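Phosphinothricin N-acetyltransferase (Brucella ovis, PDB 5DWM) probably transfers acyl groups, most likely acetyl from acetyl-CoA to an amine such as that of phosphinothricin, as a member of the GNAT acetyltransferase family. Local coordinates at residues 13-17 against 18-22; 25-28 against 29-32; 53-56 against 57-60; 110-113 against 114-117; 129-132 against 133-136. One frame throughout, in Å; residues are numbered along the deposited sequence. Where two conformers were deposited one is given.

Interaction 1 of 5, residues 13-17 against 18-22; sequences RDFQP and ADIET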
loop_
_atom_site.group_PDB
_atom_site.type_symbol
_atom_site.label_atom_id
_atom_site.label_comp_id
_atom_site.label_asym_id
_atom_site.label_seq_id
_atom_site.Cartn_x
_atom_site.Cartn_y
_atom_site.Cartn_z
ATOM N N ARG A 13 -14.120 23.453 -4.683
ATOM C CA ARG A 13 -14.376 23.900 -3.318
ATOM C C ARG A 13 -14.224 22.725 -2.365
ATOM O O ARG A 13 -14.159 21.566 -2.781
ATOM C CB ARG A 13 -15.772 24.513 -3.166
ATOM C CG ARG A 13 -16.898 23.517 -3.423
ATOM C CD ARG A 13 -18.253 24.064 -2.984
ATOM N NE ARG A 13 -19.356 23.237 -3.471
ATOM C CZ ARG A 13 -19.738 22.096 -2.902
ATOM N NH1 ARG A 13 -19.103 21.644 -1.828
ATOM N NH2 ARG A 13 -20.755 21.404 -3.408
ATOM N N ASP A 14 -14.192 23.033 -1.069
ATOM C CA ASP A 14 -14.142 21.983 -0.062
ATOM C C ASP A 14 -15.428 21.165 -0.063
ATOM O O ASP A 14 -16.530 21.698 -0.223
ATOM C CB ASP A 14 -13.974 22.583 1.332
ATOM C CG ASP A 14 -12.567 23.091 1.596
ATOM O OD1 ASP A 14 -11.595 22.493 1.088
ATOM O OD2 ASP A 14 -12.438 24.084 2.336
ATOM N N PHE A 15 -15.274 19.862 0.159
ATOM C CA PHE A 15 -16.400 18.977 0.400
ATOM C C PHE A 15 -17.193 19.420 1.624
ATOM O O PHE A 15 -16.631 19.907 2.613
ATOM C CB PHE A 15 -15.829 17.576 0.640
ATOM C CG PHE A 15 -16.751 16.628 1.360
ATOM C CD1 PHE A 15 -16.695 16.487 2.741
ATOM C CD2 PHE A 15 -17.633 15.827 0.652
ATOM C CE1 PHE A 15 -17.533 15.596 3.404
ATOM C CE2 PHE A 15 -18.471 14.928 1.312
ATOM C CZ PHE A 15 -18.415 14.815 2.688
ATOM N N GLN A 16 -18.511 19.247 1.545
ATOM C CA GLN A 16 -19.398 19.373 2.682
ATOM C C GLN A 16 -20.263 18.124 2.760
ATOM O O GLN A 16 -20.454 17.428 1.762
ATOM C CB GLN A 16 -20.285 20.623 2.550
ATOM C CG GLN A 16 -19.500 21.904 2.283
ATOM C CD GLN A 16 -18.695 22.378 3.488
ATOM O OE1 GLN A 16 -18.934 21.955 4.619
ATOM N NE2 GLN A 16 -17.739 23.266 3.244
ATOM N N PRO A 17 -20.764 17.785 3.955
ATOM C CA PRO A 17 -21.542 16.535 4.081
ATOM C C PRO A 17 -22.729 16.431 3.133
ATOM O O PRO A 17 -23.095 15.315 2.736
ATOM C CB PRO A 17 -21.978 16.532 5.552
ATOM C CG PRO A 17 -20.929 17.350 6.247
ATOM C CD PRO A 17 -20.516 18.415 5.266
ATOM N N ALA A 18 -23.330 17.559 2.744
ATOM C CA ALA A 18 -24.419 17.531 1.773
ATOM C C ALA A 18 -23.998 16.924 0.438
ATOM O O ALA A 18 -24.864 16.479 -0.327
ATOM C CB ALA A 18 -24.953 18.947 1.554
ATOM N N ASP A 19 -22.697 16.884 0.146
ATOM C CA ASP A 19 -22.209 16.335 -1.114
ATOM C C ASP A 19 -22.142 14.813 -1.125
ATOM O O ASP A 19 -21.873 14.235 -2.184
ATOM C CB ASP A 19 -20.794 16.851 -1.423
ATOM C CG ASP A 19 -20.720 18.362 -1.521
ATOM O OD1 ASP A 19 -21.695 18.977 -1.992
ATOM O OD2 ASP A 19 -19.673 18.929 -1.126
ATOM N N ILE A 20 -22.392 14.150 0.008
ATOM C CA ILE A 20 -22.171 12.703 0.103
ATOM C C ILE A 20 -23.057 11.935 -0.870
ATOM O O ILE A 20 -22.653 10.905 -1.428
ATOM C CB ILE A 20 -22.350 12.220 1.556
ATOM C CG1 ILE A 20 -21.060 12.432 2.347
ATOM C CG2 ILE A 20 -22.772 10.747 1.609
ATOM C CD1 ILE A 20 -19.913 11.539 1.898
ATOM N N GLU A 21 -24.286 12.411 -1.087
ATOM C CA GLU A 21 -25.193 11.686 -1.976
ATOM C C GLU A 21 -24.635 11.599 -3.393
ATOM O O GLU A 21 -24.588 10.516 -3.987
ATOM C CB GLU A 21 -26.580 12.327 -1.971
ATOM C CG GLU A 21 -27.507 11.705 -2.995
ATOM C CD GLU A 21 -28.904 12.255 -2.918
ATOM O OE1 GLU A 21 -29.761 11.603 -2.286
ATOM O OE2 GLU A 21 -29.141 13.342 -3.481
ATOM N N THR A 22 -24.201 12.734 -3.952
ATOM C CA THR A 22 -23.657 12.722 -5.307
ATOM C C THR A 22 -22.314 12.002 -5.365
ATOM O O THR A 22 -22.041 11.259 -6.317
ATOM C CB THR A 22 -23.547 14.151 -5.840
ATOM O OG1 THR A 22 -24.838 14.765 -5.812
ATOM C CG2 THR A 22 -23.038 14.151 -7.273
#
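Arg13 reaches Asp19 across the turn that carries the edge strand 11-14 of the GNAT fold into helix 20-33. Its first torsion puts CG between the backbone N and the carbonyl carbon (chi1 64°), and from there the chain runs extended until the guanidinium meets the carboxylate end-on. NH1 of Arg13 bonds OD2 of Asp19 at 2.9 Å through that oxygen's syn lone pair, while NH2 of Arg13 takes OD1 of Asp19 at 3.0 Å, nearly straight at 174°. Arg13 NE is held by Glu66 of the neighbouring strand, so the guanidinium has two acid partners, which probably helps keep both carboxylates ionised. Asp14 adds its carbonyl O, which also accepts from Arg13 NH1, and sends its own carboxylate to Arg116. Phe15 follows, its ring edge against Ile20: in the conformer described, CZ of Phe15 lies 3.6 Å from CG1 of Ile20, close to the ring plane. Phe52 of helix 45-58 meets the same ring. Gln16 then works through its backbone. Its N gives a hydrogen to Asp19 OD2 at 2.9 Å, arriving from above the carboxylate plane, so this one oxygen takes both a guanidinium and an amide N-H; in return, Gln16 O accepts from Asp19 N at 2.8 Å. Last comes Pro17, whose O receives Ile20 N at 3.0 Å as the chain turns toward helix 20-33.

Interaction 2 of 5, residues 25-28 against 29-32; sequences AIYT and QAVL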
loop_
_atom_site.group_PDB
_atom_site.type_symbol
_atom_site.label_atom_id
_atom_site.label_comp_id
_atom_site.label_asym_id
_atom_site.label_seq_id
_atom_site.Cartn_x
_atom_site.Cartn_y
_atom_site.Cartn_z
ATOM N N ALA A 25 -23.007 8.453 -5.602
ATOM C CA ALA A 25 -23.460 8.097 -6.946
ATOM C C ALA A 25 -22.298 8.024 -7.939
ATOM O O ALA A 25 -22.236 7.106 -8.769
ATOM C CB ALA A 25 -24.531 9.083 -7.428
ATOM N N ILE A 26 -21.367 8.976 -7.865
ATOM C CA ILE A 26 -20.204 8.966 -8.753
ATOM C C ILE A 26 -19.363 7.721 -8.503
ATOM O O ILE A 26 -18.969 7.012 -9.435
ATOM C CB ILE A 26 -19.380 10.249 -8.559
ATOM C CG1 ILE A 26 -20.175 11.458 -9.063
ATOM C CG2 ILE A 26 -18.032 10.152 -9.270
ATOM C CD1 ILE A 26 -19.524 12.794 -8.763
ATOM N N TYR A 27 -19.069 7.440 -7.234
ATOM C CA TYR A 27 -18.244 6.278 -6.923
ATOM C C TYR A 27 -18.957 4.977 -7.285
ATOM O O TYR A 27 -18.308 4.021 -7.739
ATOM C CB TYR A 27 -17.815 6.308 -5.449
ATOM C CG TYR A 27 -16.773 5.261 -5.116
ATOM C CD1 TYR A 27 -15.550 5.237 -5.778
ATOM C CD2 TYR A 27 -17.020 4.285 -4.161
ATOM C CE1 TYR A 27 -14.599 4.265 -5.501
ATOM C CE2 TYR A 27 -16.070 3.301 -3.872
ATOM C CZ TYR A 27 -14.866 3.306 -4.556
ATOM O OH TYR A 27 -13.911 2.361 -4.291
ATOM N N THR A 28 -20.282 4.924 -7.109
ATOM C CA THR A 28 -21.037 3.731 -7.487
ATOM C C THR A 28 -20.814 3.383 -8.955
ATOM O O THR A 28 -20.558 2.223 -9.300
ATOM C CB THR A 28 -22.525 3.941 -7.185
ATOM O OG1 THR A 28 -22.723 3.953 -5.765
ATOM C CG2 THR A 28 -23.389 2.835 -7.822
ATOM N N GLN A 29 -20.903 4.382 -9.839
ATOM C CA GLN A 29 -20.667 4.123 -11.258
ATOM C C GLN A 29 -19.236 3.670 -11.517
ATOM O O GLN A 29 -19.002 2.768 -12.332
ATOM C CB GLN A 29 -21.005 5.362 -12.092
ATOM C CG GLN A 29 -22.492 5.657 -12.151
ATOM C CD GLN A 29 -23.303 4.410 -12.440
ATOM O OE1 GLN A 29 -23.083 3.736 -13.447
ATOM N NE2 GLN A 29 -24.227 4.079 -11.538
ATOM N N ALA A 30 -18.263 4.285 -10.838
ATOM C CA ALA A 30 -16.875 3.847 -10.965
ATOM C C ALA A 30 -16.706 2.386 -10.557
ATOM O O ALA A 30 -16.019 1.616 -11.241
ATOM C CB ALA A 30 -15.977 4.736 -10.111
ATOM N N VAL A 31 -17.340 1.984 -9.455
ATOM C CA VAL A 31 -17.210 0.610 -8.980
ATOM C C VAL A 31 -17.852 -0.359 -9.961
ATOM O O VAL A 31 -17.284 -1.412 -10.280
ATOM C CB VAL A 31 -17.812 0.488 -7.566
ATOM C CG1 VAL A 31 -17.972 -0.973 -7.170
ATOM C CG2 VAL A 31 -16.951 1.233 -6.552
ATOM N N LEU A 32 -19.042 -0.014 -10.464
ATOM C CA LEU A 32 -19.808 -0.947 -11.285
ATOM C C LEU A 32 -19.259 -1.056 -12.704
ATOM O O LEU A 32 -19.241 -2.151 -13.276
ATOM C CB LEU A 32 -21.276 -0.528 -11.326
ATOM C CG LEU A 32 -22.050 -0.676 -10.016
ATOM C CD1 LEU A 32 -23.469 -0.145 -10.145
ATOM C CD2 LEU A 32 -22.045 -2.132 -9.573
HETATM O O HOH W 1 -24.704 5.927 -9.574
#
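With CG of Tyr27 anti to the backbone N (chi1 -170°) and CG2 of Val31 anti to its own carbonyl carbon, ring and methyl are brought together one turn apart on helix 20-33. The methyl sits over one face of the phenol, displaced toward the rim: Val31 CG2 is 3.7 Å from the centroid of the Tyr27 ring and 20° off its normal, a CH-pi contact. Its closest ring atom is CE2, with Tyr27 CE2 and Val31 CG2 3.5 Å apart. The same methyl also touches the helix backbone, lying 3.3 Å from Tyr27 O. That carbonyl accepts the N-H of Val31 at 2.8 Å, one of four successive i to i+4 bonds here. At the far end of the phenol, Tyr27 OH is hydrogen-bonded to Glu39 and Ser37, and Tyr95 of strand 89-96 meets the ring edge-to-face.

On another side of the helix Thr28 and Leu32 run alongside each other, Thr28 CG2 touching Leu32 CD1 at 3.8 Å, while Thr28 OG1 turns back to the carbonyl of Thr24. Gln29 folds at chi2 (-46°), which brings its amide back along the helix to a water: Gln29 NE2 donates to this water at 2.7 Å, and the water donates to Ala25 O at 2.9 Å. Ala25 O therefore accepts twice, from this water and from Gln29 N. Chemically the helix has two characters: an aromatic, methyl-covered side packed against the sheet, helix 45-58 and the loop after helix 20-33, and a hydrated side where an amide and a water supplement the backbone bonding.

Interaction 3 of 5, residues 53-56 against 57-60; sequences AAFA and DQGF. Unlike the reference sequence in segment 57-60: Gly59 (reference Ser).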
loop_
_atom_site.group_PDB
_atom_site.type_symbol
_atom_site.label_atom_id
_atom_site.label_comp_id
_atom_site.label_asym_id
_atom_site.label_seq_id
_atom_site.Cartn_x
_atom_site.Cartn_y
_atom_site.Cartn_z
ATOM N N ALA A 53 -15.545 11.196 6.771
ATOM C CA ALA A 53 -15.378 11.775 8.101
ATOM C C ALA A 53 -14.037 11.372 8.711
ATOM O O ALA A 53 -13.395 12.173 9.407
ATOM C CB ALA A 53 -16.532 11.354 9.009
ATOM N N ALA A 54 -13.587 10.140 8.440
ATOM C CA ALA A 54 -12.283 9.702 8.934
ATOM C C ALA A 54 -11.149 10.477 8.271
ATOM O O ALA A 54 -10.225 10.930 8.957
ATOM C CB ALA A 54 -12.115 8.191 8.754
ATOM N N PHE A 55 -11.210 10.666 6.947
ATOM C CA PHE A 55 -10.187 11.465 6.270
ATOM C C PHE A 55 -10.125 12.873 6.842
ATOM O O PHE A 55 -9.037 13.405 7.087
ATOM C CB PHE A 55 -10.468 11.538 4.771
ATOM C CG PHE A 55 -10.439 10.215 4.077
ATOM C CD1 PHE A 55 -9.483 9.261 4.398
ATOM C CD2 PHE A 55 -11.368 9.928 3.091
ATOM C CE1 PHE A 55 -9.459 8.043 3.747
ATOM C CE2 PHE A 55 -11.350 8.716 2.437
ATOM C CZ PHE A 55 -10.392 7.770 2.767
ATOM N N ALA A 56 -11.288 13.481 7.081
ATOM C CA ALA A 56 -11.328 14.833 7.631
ATOM C C ALA A 56 -10.764 14.869 9.043
ATOM O O ALA A 56 -10.033 15.803 9.404
ATOM C CB ALA A 56 -12.761 15.361 7.615
ATOM N N ASP A 57 -11.097 13.864 9.860
ATOM C CA ASP A 57 -10.561 13.806 11.218
ATOM C C ASP A 57 -9.042 13.720 11.211
ATOM O O ASP A 57 -8.385 14.256 12.112
ATOM C CB ASP A 57 -11.144 12.601 11.962
ATOM C CG ASP A 57 -12.619 12.764 12.281
ATOM O OD1 ASP A 57 -13.140 13.890 12.153
ATOM O OD2 ASP A 57 -13.254 11.760 12.675
ATOM N N GLN A 58 -8.466 13.051 10.209
ATOM C CA GLN A 58 -7.013 12.964 10.099
ATOM C C GLN A 58 -6.382 14.266 9.630
ATOM O O GLN A 58 -5.165 14.436 9.774
ATOM C CB GLN A 58 -6.622 11.843 9.137
ATOM C CG GLN A 58 -6.884 10.446 9.656
ATOM C CD GLN A 58 -6.625 9.398 8.598
ATOM O OE1 GLN A 58 -7.260 9.397 7.544
ATOM N NE2 GLN A 58 -5.677 8.511 8.862
ATOM N N GLY A 59 -7.169 15.184 9.082
ATOM C CA GLY A 59 -6.666 16.455 8.606
ATOM C C GLY A 59 -6.480 16.579 7.108
ATOM O O GLY A 59 -5.935 17.593 6.652
ATOM N N PHE A 60 -6.929 15.595 6.328
ATOM C CA PHE A 60 -6.680 15.591 4.897
ATOM C C PHE A 60 -7.723 16.423 4.161
ATOM O O PHE A 60 -8.885 16.481 4.572
ATOM C CB PHE A 60 -6.719 14.163 4.359
ATOM C CG PHE A 60 -5.498 13.354 4.711
ATOM C CD1 PHE A 60 -4.285 13.621 4.102
ATOM C CD2 PHE A 60 -5.560 12.331 5.645
ATOM C CE1 PHE A 60 -3.144 12.894 4.427
ATOM C CE2 PHE A 60 -4.420 11.590 5.974
ATOM C CZ PHE A 60 -3.213 11.876 5.357
#
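Phe55 O is the acceptor on which helix 45-58 ends, in a Schellman motif. Phe60 N donates to Phe55 O at 3.1 Å, the i to i+5 bond of the motif, fairly straight at 160°. Nested within it, Gly59 N bonds Ala56 O at 2.9 Å, approaching from well above the carbonyl plane. Gly59 N and Gln58 N also make weak bonds to Phe55 O, so this carbonyl takes one good bond and two weak ones from the last turn. Just before it the helix is still regular, Asp57 N reaching Ala53 O and Gln58 N reaching Ala54 O.

Gln58 lies beside Phe55 and points the same way. In the conformer described, CG is anti to the carbonyl carbon and the chain extended beyond it, and the amide comes to the rim of the aromatic ring, the two planes only 20° apart. There Gln58 OE1 stands 3.9 Å from Phe55 CD1, at the edge and near the ring plane.

Gly59 turns at a positive phi (102°), as is usual at this position of a Schellman motif; this glycine differs from the serine of the reference sequence. The chain can then leave the helix axis and head for strand 62-67.

Farther out, Tyr76 of strand 70-79 stacks on Phe55, and Tyr79 of the same strand meets the Phe60 ring edge-to-face, so both aromatics tie the helix end to the sheet. Held there, Phe60 packs its CB 3.7 Å from Phe55 O, and the edge of its ring faces that same oxygen.

Interaction 4 of 5, residues 110-113 against 114-117; sequences LREL and IARI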
loop_
_atom_site.group_PDB
_atom_site.type_symbol
_atom_site.label_atom_id
_atom_site.label_comp_id
_atom_site.label_asym_id
_atom_site.label_seq_id
_atom_site.Cartn_x
_atom_site.Cartn_y
_atom_site.Cartn_z
ATOM N N LEU A 110 -7.001 17.918 -9.269
ATOM C CA LEU A 110 -5.682 17.466 -8.838
ATOM C C LEU A 110 -4.741 18.644 -8.627
ATOM O O LEU A 110 -3.947 18.642 -7.679
ATOM C CB LEU A 110 -5.111 16.456 -9.836
ATOM C CG LEU A 110 -3.765 15.802 -9.520
ATOM C CD1 LEU A 110 -3.753 15.179 -8.119
ATOM C CD2 LEU A 110 -3.431 14.755 -10.578
ATOM N N ARG A 111 -4.832 19.673 -9.477
ATOM C CA ARG A 111 -4.019 20.862 -9.249
ATOM C C ARG A 111 -4.289 21.450 -7.869
ATOM O O ARG A 111 -3.352 21.789 -7.134
ATOM C CB ARG A 111 -4.260 21.898 -10.347
ATOM C CG ARG A 111 -3.526 23.197 -10.091
ATOM C CD ARG A 111 -3.397 24.036 -11.350
ATOM N NE ARG A 111 -2.595 23.363 -12.365
ATOM C CZ ARG A 111 -3.058 22.972 -13.547
ATOM N NH1 ARG A 111 -4.325 23.200 -13.872
ATOM N NH2 ARG A 111 -2.252 22.365 -14.408
ATOM N N GLU A 112 -5.564 21.557 -7.485
ATOM C CA GLU A 112 -5.874 22.139 -6.183
ATOM C C GLU A 112 -5.494 21.193 -5.049
ATOM O O GLU A 112 -5.020 21.639 -3.995
ATOM C CB GLU A 112 -7.345 22.559 -6.118
ATOM C CG GLU A 112 -7.757 23.257 -4.820
ATOM C CD GLU A 112 -6.999 24.550 -4.554
ATOM O OE1 GLU A 112 -6.912 24.959 -3.373
ATOM O OE2 GLU A 112 -6.488 25.154 -5.520
ATOM N N LEU A 113 -5.670 19.879 -5.250
ATOM C CA LEU A 113 -5.259 18.917 -4.233
ATOM C C LEU A 113 -3.754 18.988 -3.991
ATOM O O LEU A 113 -3.303 18.967 -2.838
ATOM C CB LEU A 113 -5.670 17.507 -4.649
ATOM C CG LEU A 113 -5.539 16.456 -3.550
ATOM C CD1 LEU A 113 -6.622 16.627 -2.505
ATOM C CD2 LEU A 113 -5.588 15.056 -4.134
ATOM N N ILE A 114 -2.967 19.084 -5.072
ATOM C CA ILE A 114 -1.520 19.256 -4.945
ATOM C C ILE A 114 -1.202 20.490 -4.114
ATOM O O ILE A 114 -0.334 20.457 -3.232
ATOM C CB ILE A 114 -0.859 19.319 -6.338
ATOM C CG1 ILE A 114 -0.945 17.965 -7.050
ATOM C CG2 ILE A 114 0.589 19.799 -6.236
ATOM C CD1 ILE A 114 -0.567 18.042 -8.528
ATOM N N ALA A 115 -1.896 21.601 -4.385
ATOM C CA ALA A 115 -1.673 22.824 -3.615
ATOM C C ALA A 115 -1.978 22.622 -2.133
ATOM O O ALA A 115 -1.205 23.052 -1.271
ATOM C CB ALA A 115 -2.492 23.988 -4.189
ATOM N N ARG A 116 -3.099 21.965 -1.813
ATOM C CA ARG A 116 -3.465 21.787 -0.413
ATOM C C ARG A 116 -2.500 20.842 0.298
ATOM O O ARG A 116 -2.106 21.096 1.443
ATOM C CB ARG A 116 -4.910 21.294 -0.311
ATOM C CG ARG A 116 -5.958 22.301 -0.802
ATOM C CD ARG A 116 -6.149 23.433 0.194
ATOM N NE ARG A 116 -6.614 22.942 1.488
ATOM C CZ ARG A 116 -7.891 22.758 1.807
ATOM N NH1 ARG A 116 -8.843 23.037 0.929
ATOM N NH2 ARG A 116 -8.215 22.303 3.009
ATOM N N ILE A 117 -2.107 19.749 -0.363
ATOM C CA ILE A 117 -1.176 18.796 0.237
ATOM C C ILE A 117 0.200 19.421 0.424
ATOM O O ILE A 117 0.883 19.172 1.432
ATOM C CB ILE A 117 -1.126 17.518 -0.619
ATOM C CG1 ILE A 117 -2.388 16.702 -0.369
ATOM C CG2 ILE A 117 0.127 16.695 -0.297
ATOM C CD1 ILE A 117 -2.527 16.271 1.085
#
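Glu112 and Arg116 bring the two flat groups of this contact, a carboxylate and a guanidinium turned 61° against each other without stacking. The carboxylate meets the aliphatic part of the arginine: Glu112 OE1 is 3.8 Å from Arg116 CG and 4.0 Å from Arg116 CD. The charged atoms stay apart, Glu112 OE1 to Arg116 NH1 being 5.1 Å; in the conformer described the arginine bends at chi2 and chi3, carrying its guanidinium to Asp14, with which NH1 forms a salt bridge.

A different side of helix 105-119 is apolar. Leu110 and Ile114, one turn apart, slant across each other, CG of Leu110 lying 4.0 Å from CD1 of Ile114. CG1 of Ile114 also presses on the backbone, 3.1 Å from Leu110 O, the carbonyl that accepts Ile114 N at 2.8 Å. Farther along, Leu113 and Ile117 touch more loosely, with Ile117 N bonded to Leu113 O at 2.9 Å. Leu110 rests on Asp92 and Ile94 of strand 89-96, Ile94 being an acetyl-CoA-binding residue, and Leu113 rests on Asp92 and Leu63.

This is the helix of the beta-alpha-beta unit 89-96, 105-119, 124-129. Its chemistry is divided accordingly: leucine branches pack it onto the sheet, and Ile117 onto Pro61 and Phe122, while opposite charges along the polar side probably attract at a distance, with the direct ion pair made to Asp14.

Interaction 5 of 5, residues 129-132 against 133-136; sequences IGDG and EHNI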
loop_
_atom_site.group_PDB
_atom_site.type_symbol
_atom_site.label_atom_id
_atom_site.label_comp_id
_atom_site.label_asym_id
_atom_site.label_seq_id
_atom_site.Cartn_x
_atom_site.Cartn_y
_atom_site.Cartn_z
ATOM N N ILE A 129 -2.777 3.642 -9.179
ATOM C CA ILE A 129 -3.764 3.663 -10.257
ATOM C C ILE A 129 -4.161 2.228 -10.583
ATOM O O ILE A 129 -3.355 1.448 -11.103
ATOM C CB ILE A 129 -3.225 4.402 -11.490
ATOM C CG1 ILE A 129 -2.819 5.834 -11.106
ATOM C CG2 ILE A 129 -4.262 4.376 -12.631
ATOM C CD1 ILE A 129 -2.143 6.604 -12.227
ATOM N N GLY A 130 -5.406 1.877 -10.271
ATOM C CA GLY A 130 -5.886 0.546 -10.582
ATOM C C GLY A 130 -6.115 0.359 -12.069
ATOM O O GLY A 130 -6.524 1.279 -12.780
ATOM N N ASP A 131 -5.857 -0.863 -12.538
ATOM C CA ASP A 131 -6.006 -1.222 -13.952
ATOM C C ASP A 131 -5.280 -0.229 -14.858
ATOM O O ASP A 131 -5.855 0.335 -15.793
ATOM C CB ASP A 131 -7.481 -1.373 -14.335
ATOM C CG ASP A 131 -7.680 -1.981 -15.723
ATOM O OD1 ASP A 131 -6.700 -2.481 -16.315
ATOM O OD2 ASP A 131 -8.822 -1.961 -16.224
ATOM N N GLY A 132 -3.992 -0.017 -14.579
ATOM C CA GLY A 132 -3.223 0.983 -15.302
ATOM C C GLY A 132 -3.127 0.751 -16.796
ATOM O O GLY A 132 -2.922 1.708 -17.549
ATOM N N GLU A 133 -3.274 -0.496 -17.248
ATOM C CA GLU A 133 -3.202 -0.757 -18.682
ATOM C C GLU A 133 -4.362 -0.103 -19.420
ATOM O O GLU A 133 -4.185 0.425 -20.525
ATOM C CB GLU A 133 -3.172 -2.264 -18.942
ATOM C CG GLU A 133 -3.118 -2.631 -20.415
ATOM C CD GLU A 133 -1.768 -2.351 -21.042
ATOM O OE1 GLU A 133 -0.804 -2.098 -20.295
ATOM O OE2 GLU A 133 -1.670 -2.389 -22.286
ATOM N N HIS A 134 -5.553 -0.115 -18.822
ATOM C CA HIS A 134 -6.740 0.420 -19.471
ATOM C C HIS A 134 -7.137 1.800 -18.969
ATOM O O HIS A 134 -7.820 2.530 -19.692
ATOM C CB HIS A 134 -7.922 -0.543 -19.307
ATOM C CG HIS A 134 -7.795 -1.794 -20.119
ATOM N ND1 HIS A 134 -8.884 -2.540 -20.516
ATOM C CD2 HIS A 134 -6.705 -2.429 -20.613
ATOM C CE1 HIS A 134 -8.470 -3.582 -21.215
ATOM N NE2 HIS A 134 -7.152 -3.536 -21.290
ATOM N N ASN A 135 -6.705 2.190 -17.773
ATOM C CA ASN A 135 -7.023 3.469 -17.144
ATOM C C ASN A 135 -6.091 4.566 -17.655
ATOM O O ASN A 135 -5.470 5.261 -16.851
ATOM C CB ASN A 135 -6.840 3.309 -15.624
ATOM C CG ASN A 135 -7.642 4.318 -14.801
ATOM O OD1 ASN A 135 -8.179 5.289 -15.327
ATOM N ND2 ASN A 135 -7.706 4.087 -13.488
ATOM N N ILE A 136 -5.969 4.706 -18.979
ATOM C CA ILE A 136 -5.043 5.682 -19.547
ATOM C C ILE A 136 -5.444 7.101 -19.173
ATOM O O ILE A 136 -4.587 7.988 -19.064
ATOM C CB ILE A 136 -4.923 5.491 -21.072
ATOM C CG1 ILE A 136 -6.292 5.642 -21.726
ATOM C CG2 ILE A 136 -4.322 4.132 -21.395
ATOM C CD1 ILE A 136 -6.284 5.394 -23.220
HETATM O O HOH W 2 -4.210 -3.191 -16.005
#
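Asn135 enters the contact at CB, which packs 3.1 Å from Asp131 O. In the conformer described, CG comes next, anti to the backbone N (chi1 -157°), and lies 4.0 Å from CG2 of Ile129. The amide then divides its work. ND2 of Asn135 donates to Gly130 O at 3.1 Å, a straight bond (163°) that lies in the carbonyl plane and close to the plane of the amide itself. The same nitrogen touches Ile129 CG2 at 3.6 Å, at the end of strand 124-129. OD1 of Asn135 turns the other way, to a weak bond with Ser138 N at the start of helix 136-144.

The asparagine's backbone is held as well. Asn135 N meets Asp131 O at 2.8 Å, and His134 N gives that oxygen a second bond. One carbonyl thus gathers two amide N-H groups and closes the loop on itself. The Asp131 carboxylate passes across the base of His134, its OD2 3.5 Å from His134 CB, and makes its salt bridge to Arg162 of strand 162-172. A water accepts from Glu133 N and donates to Asp131 OD1 at 2.6 Å, tying the acid to the start of 133-136; Glu133's own carboxylate pairs with Arg152.

Donating backward to the loop and accepting forward from the helix, Asn135 is a helix N-cap, here at the junction where the GNAT fold passes from strand 124-129 into helix 136-144.

Overall arrangement
Along the chain the five contacts come in series, all inside one GNAT domain. Interactions 1 and 2 share helix 20-33, their centres about 16 Å apart, and interaction 3 ends the next helix, 45-58. Interaction 4 lies on helix 105-119, the crossover between strands 89-96 and 124-129; interaction 5 begins at the end of the latter strand and leads into helix 136-144. A direct link joins interactions 1 and 4, where Asp14 OD1 and Arg116 NH1 form a salt bridge at 2.8 Å. Interactions 1 and 5, about 27 Å apart between centres, lie on opposite sides of the chain's centre. The contacts thus lie at the starts, middles and ends of helices packed around the mixed sheet whose strand 89-96 contributes to acetyl-CoA binding.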